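Local atomic coordinates of cortical-lytic enzyme (Bacillus cereus, PDB entry 4S3J), a protein that acts as an N-acetylglucosaminidase that breaks down partially degraded cortex peptidoglycan during spore germination, recognising its muramic acid delta-lactam residues. Residues 102-107 with 424-430; 129-133 with 418-422. All coordinates share one frame; numbering follows the deposited sequence.

Contact 1 of 2, residues 102-107 with 424-430; sequences KRSVES and NFTITKK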
ATOM      1  N   LYS A 102      -2.058 -12.148 -16.804  1.00 24.66           N
ATOM      2  CA  LYS A 102      -1.756 -11.636 -15.462  1.00 25.63           C
ATOM      3  C   LYS A 102      -0.528 -12.271 -14.885  1.00 31.65           C
ATOM      4  O   LYS A 102      -0.319 -13.469 -15.053  1.00 29.53           O
ATOM      5  CB  LYS A 102      -2.923 -11.911 -14.510  1.00 25.56           C
ATOM      6  CG  LYS A 102      -4.165 -11.149 -14.794  1.00 33.18           C
ATOM      7  CD  LYS A 102      -5.374 -11.743 -14.082  1.00 42.28           C
ATOM      8  CE  LYS A 102      -5.351 -11.650 -12.604  1.00 43.94           C
ATOM      9  NZ  LYS A 102      -6.692 -12.035 -12.071  1.00 46.84           N
ATOM     10  N   ARG A 103       0.354 -11.438 -14.341  1.00 27.92           N
ATOM     11  CA  ARG A 103       1.461 -11.930 -13.516  1.00 30.30           C
ATOM     12  C   ARG A 103       1.008 -12.041 -12.065  1.00 25.93           C
ATOM     13  O   ARG A 103      -0.030 -11.475 -11.667  1.00 21.49           O
ATOM     14  CB  ARG A 103       2.701 -11.042 -13.651  1.00 39.92           C
ATOM     15  CG  ARG A 103       2.535  -9.577 -13.329  1.00 51.79           C
ATOM     16  CD  ARG A 103       3.821  -8.834 -13.663  1.00 72.38           C
ATOM     17  NE  ARG A 103       4.708  -8.298 -12.619  1.00 72.93           N
ATOM     18  CZ  ARG A 103       4.841  -8.684 -11.349  1.00 54.73           C
ATOM     19  NH1 ARG A 103       4.137  -9.669 -10.807  1.00 53.86           N
ATOM     20  NH2 ARG A 103       5.735  -8.044 -10.605  1.00 32.23           N
ATOM     21  N   SER A 104       1.754 -12.843 -11.305  1.00 22.30           N
ATOM     22  CA  SER A 104       1.504 -13.060  -9.888  1.00 23.73           C
ATOM     23  C   SER A 104       2.030 -11.889  -9.085  1.00 24.69           C
ATOM     24  O   SER A 104       2.948 -11.189  -9.517  1.00 26.08           O
ATOM     25  CB  SER A 104       2.168 -14.352  -9.397  1.00 31.83           C
ATOM     26  OG  SER A 104       1.526 -15.486  -9.945  1.00 50.04           O
ATOM     27  N   VAL A 105       1.446 -11.694  -7.914  1.00 19.82           N
ATOM     28  CA  VAL A 105       1.908 -10.674  -6.972  1.00 20.76           C
ATOM     29  C   VAL A 105       1.779 -11.214  -5.550  1.00 21.36           C
ATOM     30  O   VAL A 105       0.913 -12.043  -5.262  1.00 18.58           O
ATOM     31  CB  VAL A 105       1.094  -9.348  -7.138  1.00 22.53           C
ATOM     32  CG1 VAL A 105      -0.315  -9.463  -6.557  1.00 22.95           C
ATOM     33  CG2 VAL A 105       1.820  -8.182  -6.521  1.00 27.45           C
ATOM     34  N   GLU A 106       2.641 -10.751  -4.653  1.00 20.12           N
ATOM     35  CA  GLU A 106       2.435 -10.970  -3.228  1.00 19.96           C
ATOM     36  C   GLU A 106       1.960  -9.661  -2.629  1.00 19.62           C
ATOM     37  O   GLU A 106       2.469  -8.599  -2.980  1.00 18.28           O
ATOM     38  CB  GLU A 106       3.705 -11.478  -2.534  1.00 19.15           C
ATOM     39  CG  GLU A 106       4.118 -12.851  -3.054  1.00 18.45           C
ATOM     40  CD  GLU A 106       5.132 -13.591  -2.199  1.00 23.40           C
ATOM     41  OE1 GLU A 106       5.522 -13.087  -1.140  1.00 27.93           O
ATOM     42  OE2 GLU A 106       5.515 -14.711  -2.591  1.00 35.35           O
ATOM     43  N   SER A 107       0.958  -9.751  -1.760  1.00 15.55           N
ATOM     44  CA  SER A 107       0.357  -8.588  -1.122  1.00 15.68           C
ATOM     45  C   SER A 107       0.451  -8.730   0.385  1.00 19.04           C
ATOM     46  O   SER A 107       0.254  -9.815   0.911  1.00 18.02           O
ATOM     47  CB  SER A 107      -1.106  -8.448  -1.557  1.00 19.60           C
ATOM     48  OG  SER A 107      -1.809  -9.636  -1.240  1.00 18.90           O
ATOM     49  N   ASN A 424      -5.816  -6.917 -11.767  1.00 14.88           N
ATOM     50  CA  ASN A 424      -4.496  -6.713 -12.367  1.00 15.62           C
ATOM     51  C   ASN A 424      -3.556  -7.885 -12.273  1.00 20.46           C
ATOM     52  O   ASN A 424      -2.710  -8.053 -13.135  1.00 20.41           O
ATOM     53  CB  ASN A 424      -3.806  -5.518 -11.707  1.00 14.40           C
ATOM     54  CG  ASN A 424      -4.126  -4.209 -12.386  1.00 19.20           C
ATOM     55  OD1 ASN A 424      -3.391  -3.754 -13.258  1.00 17.67           O
ATOM     56  ND2 ASN A 424      -5.221  -3.571 -11.973  1.00 17.24           N
ATOM     57  N   PHE A 425      -3.698  -8.645 -11.191  1.00 16.69           N
ATOM     58  CA  PHE A 425      -2.750  -9.662 -10.779  1.00 18.70           C
ATOM     59  C   PHE A 425      -3.417 -10.936 -10.312  1.00 17.84           C
ATOM     60  O   PHE A 425      -4.556 -10.931  -9.846  1.00 19.60           O
ATOM     61  CB  PHE A 425      -1.886  -9.174  -9.602  1.00 20.70           C
ATOM     62  CG  PHE A 425      -1.085  -7.921  -9.866  1.00 18.36           C
ATOM     63  CD1 PHE A 425       0.016  -7.942 -10.701  1.00 21.71           C
ATOM     64  CD2 PHE A 425      -1.416  -6.728  -9.228  1.00 16.21           C
ATOM     65  CE1 PHE A 425       0.755  -6.800 -10.918  1.00 24.97           C
ATOM     66  CE2 PHE A 425      -0.667  -5.589  -9.433  1.00 18.88           C
ATOM     67  CZ  PHE A 425       0.412  -5.621 -10.275  1.00 20.19           C
ATOM     68  N   THR A 426      -2.654 -12.026 -10.356  1.00 19.83           N
ATOM     69  CA  THR A 426      -2.998 -13.218  -9.611  1.00 20.12           C
ATOM     70  C   THR A 426      -2.380 -13.092  -8.232  1.00 22.91           C
ATOM     71  O   THR A 426      -1.185 -12.911  -8.118  1.00 28.11           O
ATOM     72  CB  THR A 426      -2.478 -14.476 -10.310  1.00 26.76           C
ATOM     73  OG1 THR A 426      -3.124 -14.592 -11.582  1.00 27.22           O
ATOM     74  CG2 THR A 426      -2.768 -15.693  -9.500  1.00 30.00           C
ATOM     75  N   ILE A 427      -3.199 -13.099  -7.192  1.00 20.02           N
ATOM     76  CA  ILE A 427      -2.682 -12.894  -5.833  1.00 21.06           C
ATOM     77  C   ILE A 427      -2.208 -14.233  -5.276  1.00 26.42           C
ATOM     78  O   ILE A 427      -2.983 -15.176  -5.142  1.00 24.19           O
ATOM     79  CB  ILE A 427      -3.750 -12.267  -4.918  1.00 21.48           C
ATOM     80  CG1 ILE A 427      -4.164 -10.901  -5.491  1.00 20.49           C
ATOM     81  CG2 ILE A 427      -3.261 -12.165  -3.488  1.00 23.68           C
ATOM     82  CD1 ILE A 427      -5.340 -10.310  -4.833  1.00 26.79           C
ATOM     83  N   THR A 428      -0.928 -14.295  -4.936  1.00 23.27           N
ATOM     84  CA  THR A 428      -0.325 -15.504  -4.405  1.00 24.50           C
ATOM     85  C   THR A 428      -0.879 -15.838  -3.030  1.00 22.91           C
ATOM     86  O   THR A 428      -0.923 -14.979  -2.147  1.00 20.69           O
ATOM     87  CB  THR A 428       1.186 -15.334  -4.318  1.00 23.04           C
ATOM     88  OG1 THR A 428       1.717 -15.149  -5.633  1.00 25.63           O
ATOM     89  CG2 THR A 428       1.858 -16.548  -3.664  1.00 28.22           C
ATOM     90  N   LYS A 429      -1.311 -17.083  -2.862  1.00 24.65           N
ATOM     91  CA  LYS A 429      -1.712 -17.601  -1.560  1.00 24.90           C
ATOM     92  C   LYS A 429      -0.801 -18.774  -1.224  1.00 24.43           C
ATOM     93  O   LYS A 429      -0.663 -19.703  -2.019  1.00 29.99           O
ATOM     94  CB  LYS A 429      -3.172 -18.040  -1.551  1.00 28.83           C
ATOM     95  CG  LYS A 429      -4.175 -16.904  -1.690  1.00 33.64           C
ATOM     96  CD  LYS A 429      -4.196 -16.039  -0.438  1.00 33.50           C
ATOM     97  CE  LYS A 429      -5.604 -15.704  -0.004  1.00 35.16           C
ATOM     98  NZ  LYS A 429      -5.630 -14.925   1.252  1.00 24.40           N
ATOM     99  N   LYS A 430      -0.167 -18.716  -0.060  1.00 23.43           N
ATOM    100  CA  LYS A 430       0.792 -19.731   0.330  1.00 25.36           C
ATOM    101  C   LYS A 430       0.258 -20.620   1.443  1.00 36.04           C
ATOM    102  O   LYS A 430       0.872 -21.638   1.768  1.00 37.36           O
ATOM    103  CB  LYS A 430       2.106 -19.089   0.767  1.00 30.53           C
ATOM    104  CG  LYS A 430       2.744 -18.304  -0.347  1.00 37.04           C
ATOM    105  CD  LYS A 430       4.220 -18.113  -0.126  1.00 45.16           C
ATOM    106  CE  LYS A 430       4.612 -16.685   0.071  1.00 43.49           C
ATOM    107  NZ  LYS A 430       6.050 -16.522  -0.299  1.00 56.65           N
TER
HETATM  108  O   HOH W   1      -6.869 -12.818  -9.751  1.00 40.66           O
HETATM  109  O   HOH W   2      -0.268  -8.570 -14.103  1.00 19.21           O

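Contact 2 of 2, residues 129-133 with 418-422; sequences INPFL and WRLLV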
ATOM      1  N   ILE A 129     -10.676  -7.840   3.894  1.00 19.87           N
ATOM      2  CA  ILE A 129      -9.456  -7.676   3.105  1.00 14.59           C
ATOM      3  C   ILE A 129      -8.651  -8.975   3.010  1.00 15.97           C
ATOM      4  O   ILE A 129      -7.974  -9.209   2.023  1.00 17.96           O
ATOM      5  CB  ILE A 129      -8.606  -6.524   3.696  1.00 16.85           C
ATOM      6  CG1 ILE A 129      -9.286  -5.194   3.328  1.00 19.12           C
ATOM      7  CG2 ILE A 129      -7.166  -6.559   3.183  1.00 18.91           C
ATOM      8  CD1 ILE A 129      -8.674  -3.955   3.975  1.00 17.24           C
ATOM      9  N   ASN A 130      -8.757  -9.823   4.024  1.00 21.04           N
ATOM     10  CA  ASN A 130      -7.942 -11.046   4.100  1.00 20.93           C
ATOM     11  C   ASN A 130      -7.892 -11.915   2.825  1.00 18.71           C
ATOM     12  O   ASN A 130      -6.834 -12.468   2.494  1.00 20.40           O
ATOM     13  CB  ASN A 130      -8.426 -11.921   5.266  1.00 20.99           C
ATOM     14  CG  ASN A 130      -7.426 -12.999   5.631  1.00 20.76           C
ATOM     15  OD1 ASN A 130      -6.232 -12.731   5.773  1.00 19.93           O
ATOM     16  ND2 ASN A 130      -7.901 -14.233   5.732  1.00 24.18           N
ATOM     17  N   PRO A 131      -9.021 -12.074   2.118  1.00 22.30           N
ATOM     18  CA  PRO A 131      -8.965 -12.896   0.901  1.00 24.61           C
ATOM     19  C   PRO A 131      -7.990 -12.362  -0.152  1.00 23.58           C
ATOM     20  O   PRO A 131      -7.481 -13.140  -0.957  1.00 27.82           O
ATOM     21  CB  PRO A 131     -10.402 -12.837   0.377  1.00 23.31           C
ATOM     22  CG  PRO A 131     -11.228 -12.497   1.524  1.00 27.79           C
ATOM     23  CD  PRO A 131     -10.393 -11.636   2.418  1.00 24.74           C
ATOM     24  N   PHE A 132      -7.713 -11.060  -0.109  1.00 18.12           N
ATOM     25  CA  PHE A 132      -6.835 -10.401  -1.070  1.00 20.66           C
ATOM     26  C   PHE A 132      -5.356 -10.411  -0.657  1.00 18.69           C
ATOM     27  O   PHE A 132      -4.529  -9.800  -1.349  1.00 18.68           O
ATOM     28  CB  PHE A 132      -7.255  -8.928  -1.273  1.00 16.38           C
ATOM     29  CG  PHE A 132      -8.667  -8.726  -1.737  1.00 17.93           C
ATOM     30  CD1 PHE A 132      -9.707  -8.581  -0.830  1.00 18.59           C
ATOM     31  CD2 PHE A 132      -8.940  -8.625  -3.090  1.00 22.61           C
ATOM     32  CE1 PHE A 132     -10.998  -8.371  -1.268  1.00 24.11           C
ATOM     33  CE2 PHE A 132     -10.231  -8.417  -3.532  1.00 21.26           C
ATOM     34  CZ  PHE A 132     -11.261  -8.293  -2.617  1.00 32.99           C
ATOM     35  N   LEU A 133      -5.019 -11.101   0.441  1.00 17.78           N
ATOM     36  CA  LEU A 133      -3.686 -11.011   1.043  1.00 16.15           C
ATOM     37  C   LEU A 133      -2.831 -12.271   0.960  1.00 17.41           C
ATOM     38  O   LEU A 133      -3.303 -13.389   1.204  1.00 20.09           O
ATOM     39  CB  LEU A 133      -3.802 -10.661   2.519  1.00 15.85           C
ATOM     40  CG  LEU A 133      -4.501  -9.357   2.861  1.00 16.09           C
ATOM     41  CD1 LEU A 133      -4.421  -9.191   4.384  1.00 17.57           C
ATOM     42  CD2 LEU A 133      -3.874  -8.184   2.146  1.00 15.92           C
ATOM     43  N   TRP A 418      -8.865  -2.875  -3.765  1.00 12.29           N
ATOM     44  CA  TRP A 418      -8.842  -4.321  -3.621  1.00 14.34           C
ATOM     45  C   TRP A 418      -9.379  -5.008  -4.878  1.00 14.80           C
ATOM     46  O   TRP A 418      -8.806  -5.991  -5.340  1.00 17.05           O
ATOM     47  CB  TRP A 418      -9.616  -4.711  -2.358  1.00 18.46           C
ATOM     48  CG  TRP A 418      -9.006  -4.027  -1.162  1.00 15.28           C
ATOM     49  CD1 TRP A 418      -9.518  -2.985  -0.456  1.00 13.47           C
ATOM     50  CD2 TRP A 418      -7.723  -4.309  -0.585  1.00 13.98           C
ATOM     51  NE1 TRP A 418      -8.645  -2.612   0.552  1.00 14.78           N
ATOM     52  CE2 TRP A 418      -7.531  -3.403   0.482  1.00 15.47           C
ATOM     53  CE3 TRP A 418      -6.726  -5.242  -0.860  1.00 16.47           C
ATOM     54  CZ2 TRP A 418      -6.381  -3.420   1.270  1.00 17.63           C
ATOM     55  CZ3 TRP A 418      -5.590  -5.247  -0.078  1.00 18.58           C
ATOM     56  CH2 TRP A 418      -5.434  -4.351   0.970  1.00 15.78           C
ATOM     57  N   ARG A 419     -10.418  -4.441  -5.479  1.00 13.95           N
ATOM     58  CA  ARG A 419     -10.929  -4.982  -6.731  1.00 13.30           C
ATOM     59  C   ARG A 419      -9.886  -4.847  -7.842  1.00 15.73           C
ATOM     60  O   ARG A 419      -9.697  -5.769  -8.624  1.00 17.32           O
ATOM     61  CB  ARG A 419     -12.234  -4.301  -7.133  1.00 14.76           C
ATOM     62  CG  ARG A 419     -12.746  -4.782  -8.492  1.00 22.92           C
ATOM     63  CD  ARG A 419     -13.117  -6.264  -8.457  1.00 27.77           C
ATOM     64  NE  ARG A 419     -13.595  -6.751  -9.751  1.00 29.29           N
ATOM     65  CZ  ARG A 419     -14.861  -6.685 -10.161  1.00 48.75           C
ATOM     66  NH1 ARG A 419     -15.789  -6.114  -9.397  1.00 32.21           N
ATOM     67  NH2 ARG A 419     -15.193  -7.162 -11.356  1.00 47.68           N
ATOM     68  N   LEU A 420      -9.219  -3.704  -7.935  1.00 13.57           N
ATOM     69  CA  LEU A 420      -8.219  -3.525  -8.977  1.00 16.46           C
ATOM     70  C   LEU A 420      -7.018  -4.444  -8.763  1.00 15.07           C
ATOM     71  O   LEU A 420      -6.394  -4.884  -9.718  1.00 15.49           O
ATOM     72  CB  LEU A 420      -7.781  -2.066  -9.057  1.00 15.26           C
ATOM     73  CG  LEU A 420      -8.818  -1.123  -9.673  1.00 17.71           C
ATOM     74  CD1 LEU A 420      -8.364   0.306  -9.458  1.00 27.97           C
ATOM     75  CD2 LEU A 420      -9.041  -1.429 -11.135  1.00 25.65           C
ATOM     76  N   LEU A 421      -6.687  -4.738  -7.503  1.00 12.04           N
ATOM     77  CA  LEU A 421      -5.580  -5.639  -7.226  1.00 14.87           C
ATOM     78  C   LEU A 421      -5.831  -6.998  -7.890  1.00 15.44           C
ATOM     79  O   LEU A 421      -4.927  -7.544  -8.550  1.00 16.74           O
ATOM     80  CB  LEU A 421      -5.391  -5.809  -5.710  1.00 15.68           C
ATOM     81  CG  LEU A 421      -4.178  -6.650  -5.291  1.00 21.06           C
ATOM     82  CD1 LEU A 421      -2.842  -5.943  -5.597  1.00 15.68           C
ATOM     83  CD2 LEU A 421      -4.284  -6.994  -3.829  1.00 18.23           C
ATOM     84  N   VAL A 422      -7.030  -7.547  -7.699  1.00 17.83           N
ATOM     85  CA  VAL A 422      -7.366  -8.861  -8.277  1.00 22.11           C
ATOM     86  C   VAL A 422      -7.619  -8.804  -9.787  1.00 22.40           C
ATOM     87  O   VAL A 422      -7.443  -9.819 -10.484  1.00 21.05           O
ATOM     88  CB  VAL A 422      -8.604  -9.513  -7.602  1.00 29.90           C
ATOM     89  CG1 VAL A 422      -8.345  -9.743  -6.146  1.00 57.79           C
ATOM     90  CG2 VAL A 422      -9.835  -8.692  -7.773  1.00 28.34           C
TER

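Contact 1 of 2, residues 102-107 with 424-430
V105 sits on the F425 ring: its CB stands over the ring face, 4.2 Å from the centroid of F425, in a CH-pi contact. The branch V105 CG1 falls between the valine's own N and carbonyl carbon (chi1 74°), which brings it to 3.4 Å from F425 CB. This is the tight part of a short parallel beta pairing, in which S104 faces T426 and V105 faces I427. I427 lies on the same face as V105 but more loosely, its CG1 4.2 Å from V105 CG1. Three backbone bonds hold the two chains together. T426 N donates to R103 O at 3.0 Å, V105 N to T426 O at 2.9 Å, and T428 N to V105 O at 2.9 Å, the last almost straight at 174°. The opposite face, with S104 and T426, is exposed, and their side chains come no nearer than 4.1 Å (S104 OG to T426 CB). At one end K102 lays its chain along the backbone of N424 and F425 and gives NZ to V422 O, while a water links R103 N with N424 O. At the other end K430 NZ meets E106 OE2 from the syn side at 3.0 Å, 30° out of the carboxylate plane, in a salt bridge. Strand 426-427 thus adds a short partner to the start of strand 104-111, which also pairs in parallel with strands 135-143 and 404-408, while V105 touches M397 of helix 387-400 and I427 packs on L421 and V422 of helix 415-424.

Contact 2 of 2, residues 129-133 with 418-422
I129, F132 and L133 pack against one side of the W418 indole, I129 over its face, and through them helix 415-424 meets the 3-10 turn that follows helix 120-129. Both belong to the TIM barrel of this family 18 glycosidase: the turn leads into barrel strand 135-143, and the helix follows strand 404-408. Starting at the root of the tryptophan, W418 CB lies squarely over the F132 ring, 3.8 Å from its centroid and only 6° off the normal, a CH-pi contact. From there CG points anti to the carbonyl carbon of W418 (chi1 -58°), which swings the indole past F132 CB and brings its six-membered ring under I129. W418 CE3 passes F132 CB at 3.7 Å. W418 CZ3 lies 3.9 Å from I129 CG2 and 4.1 Å from L133 CD2. At the far end W418 CH2 meets I129 CG2 at 3.6 Å, and that methyl stands over the face of the six-membered ring. Back along the other edge, CZ2, CE2 and NE1 of W418 run beneath the CG1-CD1 branch of I129, so the isoleucine covers the indole with both of its branches. The ring planes of F132 and W418 are inclined at 47°, and it is the tryptophan CB that occupies the phenylalanine face. No hydrogen bond crosses between the segments. Within the turn, a 3-10 segment at 130-132, F132 N bonds to I129 O at 2.8 Å and L133 N to N130 O. W418 also meets the ring of Y407 on strand 404-408, tying the helix to the barrel wall. R419 leaves the interface and pairs with E423. The rim of the F132 ring is packed closely too: V422 CG1 comes in near the ring plane and stops 3.3 Å from F132 CD2.

Contact 1 and contact 2 lie side by side, their centres about 10 Å apart, and share the C-terminal part of the chain: helix 415-424 supplies one side of contact 2 and leads directly into strand 426-427 of contact 1. Two probable hydrogen bonds join them. S107 OG reaches F132 O at 2.7 Å, and K429 NZ reaches L133 O at 2.8 Å, with N130 O also close to that amine. E220, the probable proton donor, follows the C-terminal end of strand 214-218, where TIM-barrel active sites lie; both contacts gather at the N-terminal ends of strands 104-111 and 135-143, away from it, and are structural packing.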